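Local coordinates for protein rhamnosidase B (Bacillus sp., PDB 2OKX) that removes terminal alpha-L-rhamnose residues from glycosides by hydrolysis, as an alpha-L-rhamnosidase of glycoside hydrolase family 78, at residues W633-A636 and C637-A641; V597-C600 and L601-P605; R652-P655 and A656-H659; L712-A716 and G717-E721; C560-D563 and T564-C568. One frame throughout, in Å; residues are numbered along the deposited sequence.

Interaction 1: W633-A636 and C637-A641; sequences WILA and CREYA
L635 O accepts the backbone N of E639 at 2.8 Å in a nearly straight bond (170° at the hydrogen). A636 O receives Y640 N at the same length but along a more bent path, while W633 O and I634 O take the amides of C637 and R638, so the helix runs unbroken through these residues. L635 and E639 also meet through their side chains, which cross obliquely. The leucine chi1 lies well off a staggered value and puts CD2 3.1 Å from E639 OE1, shorter than a comfortable contact, so the leucine's placing is doubtful. That carboxylate is held from helix 577-590, where R581 forms a salt bridge to OE1; R638, stretched out beside it, forms a salt bridge with D708.

The sulfur of C637 sits over one face of the W633 indole. SG is 3.8 Å from the centroid of the five-membered ring, 24° off its normal and displaced toward the rim, with CE2 the nearest ring atom at 3.6 Å. W633 turns its CG anti to the backbone N (chi1 169°), which brings a face of the indole against SG of the cysteine one turn on. NE1 is hydrogen-bonded to L601 O, which should fix the rotation of the ring, and Y614 meets the indole edge-to-face. This i to i+4 Cys sulfur-aromatic contact lies on the side of helix 627-644 packed against helices 595-603 and 647-665, in the alpha barrel of the six-hairpin glycosidase domain.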
# COMPACT_ATOMS: atom_id res chain seq x y z
N TRP A 633 -16.60 6.12 -4.54
CA TRP A 633 -15.94 7.38 -4.84
C TRP A 633 -17.01 8.46 -4.93
O TRP A 633 -16.83 9.57 -4.43
CB TRP A 633 -15.20 7.30 -6.19
CG TRP A 633 -14.72 8.63 -6.69
CD1 TRP A 633 -13.70 9.39 -6.19
CD2 TRP A 633 -15.26 9.38 -7.79
NE1 TRP A 633 -13.58 10.56 -6.89
CE2 TRP A 633 -14.52 10.58 -7.89
CE3 TRP A 633 -16.30 9.15 -8.71
CZ2 TRP A 633 -14.79 11.56 -8.86
CZ3 TRP A 633 -16.57 10.12 -9.67
CH2 TRP A 633 -15.81 11.31 -9.74
N ILE A 634 -18.13 8.14 -5.57
CA ILE A 634 -19.22 9.10 -5.69
C ILE A 634 -19.73 9.41 -4.28
O ILE A 634 -19.98 10.57 -3.94
CB ILE A 634 -20.36 8.54 -6.56
CG1 ILE A 634 -19.88 8.42 -8.01
CG2 ILE A 634 -21.59 9.45 -6.48
CD1 ILE A 634 -20.88 7.76 -8.95
N LEU A 635 -19.88 8.37 -3.47
CA LEU A 635 -20.34 8.53 -2.09
C LEU A 635 -19.37 9.46 -1.36
O LEU A 635 -19.79 10.42 -0.71
CB LEU A 635 -20.36 7.18 -1.38
CG LEU A 635 -21.40 6.95 -0.28
CD1 LEU A 635 -20.94 5.78 0.58
CD2 LEU A 635 -21.59 8.18 0.57
N ALA A 636 -18.07 9.18 -1.48
CA ALA A 636 -17.06 10.00 -0.82
C ALA A 636 -17.13 11.46 -1.26
O ALA A 636 -16.92 12.37 -0.46
CB ALA A 636 -15.67 9.42 -1.09
N CYS A 637 -17.41 11.68 -2.54
CA CYS A 637 -17.52 13.04 -3.07
C CYS A 637 -18.69 13.74 -2.39
O CYS A 637 -18.56 14.89 -1.96
CB CYS A 637 -17.75 13.02 -4.59
SG CYS A 637 -16.29 12.63 -5.57
N ARG A 638 -19.82 13.06 -2.30
CA ARG A 638 -20.98 13.63 -1.65
C ARG A 638 -20.67 13.93 -0.19
O ARG A 638 -20.94 15.02 0.31
CB ARG A 638 -22.17 12.67 -1.71
CG ARG A 638 -23.35 13.18 -0.88
CD ARG A 638 -24.50 12.20 -0.79
NE ARG A 638 -25.57 12.76 0.04
CZ ARG A 638 -26.77 12.21 0.20
NH1 ARG A 638 -27.07 11.07 -0.41
NH2 ARG A 638 -27.67 12.81 0.97
N GLU A 639 -20.09 12.95 0.50
CA GLU A 639 -19.76 13.11 1.91
C GLU A 639 -18.76 14.23 2.14
O GLU A 639 -18.85 14.95 3.14
CB GLU A 639 -19.26 11.78 2.48
CG GLU A 639 -20.39 10.77 2.63
CD GLU A 639 -19.92 9.38 3.01
OE1 GLU A 639 -20.75 8.59 3.49
OE2 GLU A 639 -18.72 9.07 2.82
N TYR A 640 -17.81 14.40 1.23
CA TYR A 640 -16.82 15.46 1.35
C TYR A 640 -17.49 16.82 1.15
O TYR A 640 -17.22 17.77 1.88
CB TYR A 640 -15.71 15.29 0.32
CG TYR A 640 -14.75 16.46 0.28
CD1 TYR A 640 -13.72 16.58 1.21
CD2 TYR A 640 -14.90 17.46 -0.67
CE1 TYR A 640 -12.86 17.68 1.19
CE2 TYR A 640 -14.05 18.57 -0.70
CZ TYR A 640 -13.04 18.67 0.23
OH TYR A 640 -12.19 19.75 0.19
N ALA A 641 -18.34 16.90 0.14
CA ALA A 641 -19.04 18.14 -0.16
C ALA A 641 -19.93 18.56 1.01
O ALA A 641 -20.03 19.74 1.34
CB ALA A 641 -19.89 17.97 -1.43

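Interaction 2: V597-C600 and L601-P605; sequences VERC and LNLVP
V597 and L601 lie one turn apart on helix 595-603, a helix of the alpha barrel that is winding toward its end here. The backbone bonds record the change: L601 N reaches V597 O at 3.0 Å and N602 N reaches E598 O at 2.8 Å, both regular i to i+4 bonds. L603 N is then shared between a weak bond to R599 O and a 3.2 Å bond to C600 O that arrives from above the carbonyl plane, and the chain tightens into a 3-10 turn at V604 and P605.

Apolar contact joins V597 CG1 to L601 CD1 at 4.0 Å, the side chains lying side by side and pointing the same way, toward Y640 of the next helix.

Among the polar groups, N602 OD1 rests 3.4 Å from E598 CG, with amide and carboxylate planes turned 80° apart; the carboxylate itself pairs with R652. An alanine here would take away the amide and is likely to open a gap beside the E598 methylene and F649.

R599, extended from CG to NE, forms a salt bridge with D194, and one face of its guanidinium is covered by L603 CD1, 3.9 Å from NH2.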
# COMPACT_ATOMS: atom_id res chain seq x y z
N VAL A 597 -8.31 14.56 1.44
CA VAL A 597 -9.51 13.95 0.89
C VAL A 597 -9.81 14.51 -0.50
O VAL A 597 -10.02 13.74 -1.45
CB VAL A 597 -10.74 14.18 1.80
CG1 VAL A 597 -11.96 13.54 1.19
CG2 VAL A 597 -10.47 13.61 3.20
N GLU A 598 -9.82 15.83 -0.64
CA GLU A 598 -10.10 16.41 -1.95
C GLU A 598 -9.05 16.00 -2.97
O GLU A 598 -9.37 15.70 -4.13
CB GLU A 598 -10.19 17.93 -1.89
CG GLU A 598 -10.55 18.53 -3.25
CD GLU A 598 -10.82 20.01 -3.23
OE1 GLU A 598 -10.90 20.60 -4.32
OE2 GLU A 598 -10.98 20.59 -2.13
N ARG A 599 -7.79 15.98 -2.56
CA ARG A 599 -6.71 15.58 -3.46
C ARG A 599 -6.99 14.20 -4.02
O ARG A 599 -6.85 13.97 -5.22
CB ARG A 599 -5.36 15.56 -2.72
CG ARG A 599 -4.25 14.84 -3.50
CD ARG A 599 -2.89 14.93 -2.81
NE ARG A 599 -2.00 13.88 -3.30
CZ ARG A 599 -1.51 13.81 -4.53
NH1 ARG A 599 -1.82 14.74 -5.42
NH2 ARG A 599 -0.74 12.78 -4.88
N CYS A 600 -7.40 13.27 -3.16
CA CYS A 600 -7.70 11.92 -3.60
C CYS A 600 -8.91 11.86 -4.53
O CYS A 600 -8.87 11.17 -5.55
CB CYS A 600 -7.93 11.01 -2.39
SG CYS A 600 -6.42 10.71 -1.44
N LEU A 601 -9.97 12.57 -4.17
CA LEU A 601 -11.17 12.59 -4.99
C LEU A 601 -10.88 13.16 -6.38
O LEU A 601 -11.43 12.69 -7.38
CB LEU A 601 -12.27 13.41 -4.31
CG LEU A 601 -12.73 12.92 -2.93
CD1 LEU A 601 -13.80 13.87 -2.40
CD2 LEU A 601 -13.28 11.51 -3.03
N ASN A 602 -10.01 14.16 -6.44
CA ASN A 602 -9.64 14.80 -7.71
C ASN A 602 -8.77 13.92 -8.61
O ASN A 602 -8.75 14.11 -9.82
CB ASN A 602 -8.93 16.13 -7.45
CG ASN A 602 -9.87 17.23 -7.00
OD1 ASN A 602 -9.45 18.24 -6.43
ND2 ASN A 602 -11.16 17.06 -7.27
N LEU A 603 -8.05 12.97 -8.02
CA LEU A 603 -7.17 12.10 -8.80
C LEU A 603 -7.91 11.03 -9.59
O LEU A 603 -7.45 10.59 -10.65
CB LEU A 603 -6.14 11.42 -7.89
CG LEU A 603 -4.95 12.25 -7.40
CD1 LEU A 603 -4.15 11.46 -6.35
CD2 LEU A 603 -4.06 12.61 -8.58
N VAL A 604 -9.07 10.60 -9.09
CA VAL A 604 -9.84 9.55 -9.74
C VAL A 604 -10.27 9.83 -11.18
O VAL A 604 -10.11 8.97 -12.05
CB VAL A 604 -11.08 9.17 -8.90
CG1 VAL A 604 -11.87 8.06 -9.59
CG2 VAL A 604 -10.63 8.70 -7.51
N PRO A 605 -10.83 11.02 -11.46
CA PRO A 605 -11.26 11.32 -12.83
C PRO A 605 -10.11 11.29 -13.84
O PRO A 605 -10.34 11.26 -15.05
CB PRO A 605 -11.88 12.71 -12.70
CG PRO A 605 -12.44 12.69 -11.31
CD PRO A 605 -11.31 12.06 -10.53

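Interaction 3: R652-P655 and A656-H659; sequences RIWP and AVKH
K658 lays its aliphatic chain across the indole of W654, one turn earlier on helix 647-665. Its CB stands over one face of the six-membered ring, 4.0 Å from the centroid and 19° off the normal, a CH-pi contact displaced toward the rim. With CG anti to the backbone N (chi1 -179°) the chain runs on over the same ring system: CG lies 4.0 Å from CZ2, and CD comes to 3.9 Å from CZ2 and 4.0 Å from NE1. A bend at chi4 (59°) then turns NZ to a weak hydrogen bond with E721 O. The indole is anchored too, its NE1 bonded to E721 OE1.

V657 CG1 approaches CZ3 of the same indole at 4.0 Å, the two side chains crossing at about a right angle. In the backbone, V657 N, K658 N and H659 N bond regularly to the carbonyls of I653, W654 and P655.

The chain kinks at P655, whose N carries no hydrogen for the turn before. Next to it a water takes the A656 N-H at 3.1 Å and donates to R652 O at 2.6 Å, standing in for the direct bond. This water-bridged proline kink lies in a helix of the alpha barrel of the six-hairpin glycosidase domain.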
# COMPACT_ATOMS: atom_id res chain seq x y z
N ARG A 652 -17.15 21.55 -9.50
CA ARG A 652 -15.99 21.07 -10.24
C ARG A 652 -16.03 19.57 -10.49
O ARG A 652 -15.62 19.11 -11.56
CB ARG A 652 -14.69 21.39 -9.49
CG ARG A 652 -14.34 22.87 -9.38
CD ARG A 652 -12.88 23.03 -8.97
NE ARG A 652 -12.60 22.47 -7.65
CZ ARG A 652 -12.80 23.11 -6.50
NH1 ARG A 652 -12.52 22.52 -5.35
NH2 ARG A 652 -13.25 24.36 -6.51
N ILE A 653 -16.53 18.82 -9.52
CA ILE A 653 -16.56 17.36 -9.63
C ILE A 653 -17.82 16.77 -10.27
O ILE A 653 -17.79 15.64 -10.75
CB ILE A 653 -16.35 16.70 -8.24
CG1 ILE A 653 -15.68 15.34 -8.40
CG2 ILE A 653 -17.69 16.53 -7.52
CD1 ILE A 653 -14.24 15.44 -8.85
N TRP A 654 -18.92 17.52 -10.29
CA TRP A 654 -20.17 17.01 -10.87
C TRP A 654 -20.02 16.36 -12.25
O TRP A 654 -20.50 15.25 -12.47
CB TRP A 654 -21.23 18.11 -10.94
CG TRP A 654 -22.44 17.71 -11.75
CD1 TRP A 654 -22.93 18.35 -12.86
CD2 TRP A 654 -23.27 16.55 -11.56
NE1 TRP A 654 -24.01 17.66 -13.36
CE2 TRP A 654 -24.24 16.56 -12.59
CE3 TRP A 654 -23.29 15.51 -10.62
CZ2 TRP A 654 -25.23 15.57 -12.70
CZ3 TRP A 654 -24.27 14.53 -10.73
CH2 TRP A 654 -25.22 14.56 -11.77
N PRO A 655 -19.36 17.05 -13.19
CA PRO A 655 -19.19 16.49 -14.54
C PRO A 655 -18.57 15.09 -14.54
O PRO A 655 -19.04 14.20 -15.24
CB PRO A 655 -18.30 17.52 -15.23
CG PRO A 655 -18.76 18.80 -14.61
CD PRO A 655 -18.85 18.44 -13.14
N ALA A 656 -17.52 14.90 -13.74
CA ALA A 656 -16.85 13.60 -13.67
C ALA A 656 -17.80 12.55 -13.09
O ALA A 656 -17.76 11.38 -13.48
CB ALA A 656 -15.60 13.69 -12.81
N VAL A 657 -18.65 12.97 -12.16
CA VAL A 657 -19.61 12.07 -11.54
C VAL A 657 -20.69 11.66 -12.54
O VAL A 657 -21.03 10.49 -12.66
CB VAL A 657 -20.29 12.74 -10.31
CG1 VAL A 657 -21.41 11.85 -9.79
CG2 VAL A 657 -19.26 12.98 -9.22
N LYS A 658 -21.22 12.65 -13.25
CA LYS A 658 -22.25 12.42 -14.26
C LYS A 658 -21.70 11.52 -15.36
O LYS A 658 -22.35 10.56 -15.79
CB LYS A 658 -22.69 13.76 -14.84
CG LYS A 658 -23.78 13.69 -15.89
CD LYS A 658 -24.12 15.10 -16.38
CE LYS A 658 -25.23 15.07 -17.42
NZ LYS A 658 -26.48 14.47 -16.87
N HIS A 659 -20.49 11.84 -15.81
CA HIS A 659 -19.82 11.09 -16.86
C HIS A 659 -19.73 9.58 -16.59
O HIS A 659 -20.12 8.78 -17.44
CB HIS A 659 -18.42 11.65 -17.08
CG HIS A 659 -17.60 10.90 -18.08
ND1 HIS A 659 -17.94 10.83 -19.42
CD2 HIS A 659 -16.47 10.16 -17.94
CE1 HIS A 659 -17.05 10.09 -20.06
NE2 HIS A 659 -16.15 9.67 -19.19
O HOH W 1 -15.26 16.90 -12.94

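Interaction 4: L712-A716 and G717-E721; sequences LAAAA and GATEE
The backbone of A713 and A714 is closed off by G717 and A718 in a Schellman motif: A718 N bonds to A713 O at 2.8 Å, and G717 N bonds to A714 O at 2.8 Å. The second bond comes in steeply, its donor 67° out of the carbonyl plane, as the chain coils tighter and leaves the helix. G717 takes the positive phi that this reversal needs (85°). Any CB at that position would be jammed against A716 O, so the backbone alone accounts for a residue without a side chain. Just before the glycine, A716 N still makes the ordinary helical bond to L712 O.

The side chains are small, and the two limbs come close. A714 CB meets T719 CB at 3.9 Å and T719 OG1 at 4.0 Å; a chi1 of -176° sets that hydroxyl beside the threonine carbonyl carbon and leaves CG2 in the crowded position between the backbone N and that carbon. A713 CB rests 3.8 Å from A718 O, while A718 CB lies 4.0 Å from A713 O, so the two alanines flank the A718 N to A713 O bond with methyl groups. Beyond the cap, E721 N returns to A718 O at 2.9 Å and starts a 3-10 turn.

The motif ends helix 696-715 at the protein surface and redirects the chain toward helix 723-739. A713 and A716 touch W654 of helix 647-665, and L712 packs between that helix and helix 627-644.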
# COMPACT_ATOMS: atom_id res chain seq x y z
N LEU A 712 -24.61 16.18 -5.18
CA LEU A 712 -23.52 16.88 -5.85
C LEU A 712 -24.06 17.80 -6.94
O LEU A 712 -23.59 18.93 -7.10
CB LEU A 712 -22.54 15.88 -6.45
CG LEU A 712 -21.75 15.08 -5.40
CD1 LEU A 712 -21.06 13.89 -6.05
CD2 LEU A 712 -20.74 16.00 -4.74
N ALA A 713 -25.03 17.30 -7.70
CA ALA A 713 -25.63 18.09 -8.77
C ALA A 713 -26.29 19.34 -8.20
O ALA A 713 -26.11 20.44 -8.73
CB ALA A 713 -26.67 17.25 -9.51
N ALA A 714 -27.03 19.17 -7.11
CA ALA A 714 -27.72 20.29 -6.47
C ALA A 714 -26.71 21.26 -5.87
O ALA A 714 -26.83 22.47 -6.04
CB ALA A 714 -28.66 19.77 -5.39
N ALA A 715 -25.72 20.72 -5.16
CA ALA A 715 -24.70 21.56 -4.55
C ALA A 715 -23.96 22.30 -5.65
O ALA A 715 -23.46 23.41 -5.44
CB ALA A 715 -23.73 20.71 -3.73
N ALA A 716 -23.89 21.68 -6.82
CA ALA A 716 -23.20 22.27 -7.96
C ALA A 716 -24.05 23.33 -8.64
O ALA A 716 -23.56 24.08 -9.49
CB ALA A 716 -22.82 21.19 -8.97
N GLY A 717 -25.33 23.40 -8.26
CA GLY A 717 -26.22 24.38 -8.85
C GLY A 717 -26.84 23.93 -10.16
O GLY A 717 -27.18 24.76 -11.01
N ALA A 718 -26.98 22.62 -10.33
CA ALA A 718 -27.55 22.05 -11.55
C ALA A 718 -28.32 20.78 -11.20
O ALA A 718 -28.20 19.76 -11.87
CB ALA A 718 -26.45 21.73 -12.54
N THR A 719 -29.13 20.87 -10.15
CA THR A 719 -29.91 19.73 -9.67
C THR A 719 -30.69 18.95 -10.73
O THR A 719 -30.80 17.72 -10.64
CB THR A 719 -30.90 20.18 -8.57
OG1 THR A 719 -31.59 19.04 -8.05
CG2 THR A 719 -31.91 21.17 -9.13
N GLU A 720 -31.22 19.64 -11.74
CA GLU A 720 -31.98 18.97 -12.79
C GLU A 720 -31.17 17.95 -13.59
O GLU A 720 -31.72 16.97 -14.09
CB GLU A 720 -32.60 19.99 -13.75
CG GLU A 720 -31.67 21.11 -14.19
CD GLU A 720 -31.42 22.13 -13.10
OE1 GLU A 720 -32.41 22.67 -12.56
OE2 GLU A 720 -30.24 22.38 -12.77
N GLU A 721 -29.87 18.18 -13.71
CA GLU A 721 -29.01 17.27 -14.45
C GLU A 721 -28.93 15.89 -13.79
O GLU A 721 -28.25 14.99 -14.29
CB GLU A 721 -27.60 17.86 -14.59
CG GLU A 721 -27.51 19.02 -15.57
CD GLU A 721 -26.08 19.50 -15.77
OE1 GLU A 721 -25.19 18.66 -16.00
OE2 GLU A 721 -25.85 20.73 -15.71

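Interaction 5: C560-D563 and T564-C568; sequences CMED and TFVDC
M561 and F565 lie side by side, pointing the same way, with M561 CG 3.6 Å from F565 CE2. A bend at chi3 (78°) turns the terminal CE back to 4.1 Å from F565 CE2; SD is 5.3 Å from the ring centroid and oblique to it, a loose Met-aromatic contact. Their backbones form a single antiparallel bridge as a non-hydrogen-bonded pair, flanked by bonds from V566 N to C560 O and from E562 N to T564 O, each 2.9 Å. C560 O does more than accept this amide: it also takes a CA-H...O contact from F565 and sits at the edge of its ring.

E562 and V566 cross at about a right angle, the valine CG1 3.8 Å from E562 CD. The extended glutamate carries OE2 to a salt bridge with R65. An alanine in its place would remove that carboxylate, which is likely to cost R65 a charge partner and leave the V566 methyls poorly covered.

At the bend D563 and T564 run alongside each other, D563 OD1 3.3 Å from T564 CG2; that oxygen forms salt bridges with R65 and R599. T564 OG1 donates to F565 O at 3.0 Å. D567 holds V574 N through OD1 and a glycerol, probably from the crystallisation liquor, through OD2.

This buried loop follows helix 544-559; C560 and F565 touch helix 577-590, T564 and F565 helix 595-603.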
# COMPACT_ATOMS: atom_id res chain seq x y z
N CYS A 560 -2.10 5.03 7.24
CA CYS A 560 -2.64 4.87 5.90
C CYS A 560 -2.93 6.22 5.26
O CYS A 560 -3.72 6.32 4.33
CB CYS A 560 -3.92 4.03 5.94
SG CYS A 560 -3.60 2.29 6.31
N MET A 561 -2.28 7.26 5.79
CA MET A 561 -2.42 8.60 5.25
C MET A 561 -1.03 9.09 4.85
O MET A 561 -0.24 9.50 5.71
CB MET A 561 -3.05 9.55 6.28
CG MET A 561 -4.55 9.34 6.49
SD MET A 561 -5.27 10.32 7.84
CE MET A 561 -5.41 11.94 7.06
N GLU A 562 -0.73 9.01 3.56
CA GLU A 562 0.56 9.46 3.03
C GLU A 562 0.20 10.71 2.22
O GLU A 562 -0.54 11.56 2.71
CB GLU A 562 1.16 8.40 2.10
CG GLU A 562 1.39 7.04 2.78
CD GLU A 562 2.09 6.04 1.87
OE1 GLU A 562 2.27 4.88 2.32
OE2 GLU A 562 2.45 6.39 0.73
N ASP A 563 0.72 10.83 1.00
CA ASP A 563 0.38 11.98 0.16
C ASP A 563 -1.07 11.77 -0.30
O ASP A 563 -1.73 12.69 -0.80
CB ASP A 563 1.32 12.06 -1.04
CG ASP A 563 1.31 10.81 -1.87
OD1 ASP A 563 0.77 10.86 -3.00
OD2 ASP A 563 1.83 9.78 -1.40
N THR A 564 -1.55 10.54 -0.13
CA THR A 564 -2.92 10.16 -0.46
C THR A 564 -3.28 9.09 0.57
O THR A 564 -2.41 8.61 1.29
CB THR A 564 -3.05 9.47 -1.84
OG1 THR A 564 -2.31 8.24 -1.83
CG2 THR A 564 -2.54 10.37 -2.95
N PHE A 565 -4.56 8.75 0.67
CA PHE A 565 -4.94 7.68 1.58
C PHE A 565 -4.37 6.45 0.88
O PHE A 565 -4.21 6.45 -0.34
CB PHE A 565 -6.47 7.52 1.64
CG PHE A 565 -7.15 8.58 2.46
CD1 PHE A 565 -7.95 9.54 1.84
CD2 PHE A 565 -7.02 8.60 3.84
CE1 PHE A 565 -8.60 10.52 2.60
CE2 PHE A 565 -7.67 9.57 4.61
CZ PHE A 565 -8.46 10.53 3.98
N VAL A 566 -4.02 5.41 1.64
CA VAL A 566 -3.51 4.19 1.03
C VAL A 566 -4.19 3.01 1.72
O VAL A 566 -4.72 3.15 2.82
CB VAL A 566 -1.96 4.04 1.17
CG1 VAL A 566 -1.27 5.13 0.38
CG2 VAL A 566 -1.55 4.09 2.62
N ASP A 567 -4.21 1.87 1.05
CA ASP A 567 -4.83 0.68 1.62
C ASP A 567 -4.05 0.22 2.84
O ASP A 567 -4.64 -0.11 3.88
CB ASP A 567 -4.90 -0.44 0.56
CG ASP A 567 -3.54 -0.82 -0.00
OD1 ASP A 567 -2.67 0.07 -0.12
OD2 ASP A 567 -3.34 -2.00 -0.36
N CYS A 568 -2.72 0.20 2.73
CA CYS A 568 -1.86 -0.22 3.83
C CYS A 568 -0.44 0.32 3.64
O CYS A 568 -0.04 0.69 2.54
CB CYS A 568 -1.83 -1.75 3.93
SG CYS A 568 -1.23 -2.60 2.45

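In the fold
Along the chain the order is interaction 5, 2, 1, 3, 4, all within the six-hairpin glycosidase domain. Interaction 5, about 7 Å from the centre of the chain, is the innermost; interaction 4 lies about 35 Å out, at the surface. Interactions 2, 1 and 3 sit, in that order, on the consecutive helices 595-603, 627-644 and 647-665, their centres 10 to 12 Å apart and mutually in contact, and interaction 4 adds the end of helix 696-715, its centre about 10 Å from that of interaction 3. The salt bridge from R599 to D563 ties interaction 2 to interaction 5. Together they trace the packing of neighbouring barrel helices from a buried loop to the protein surface.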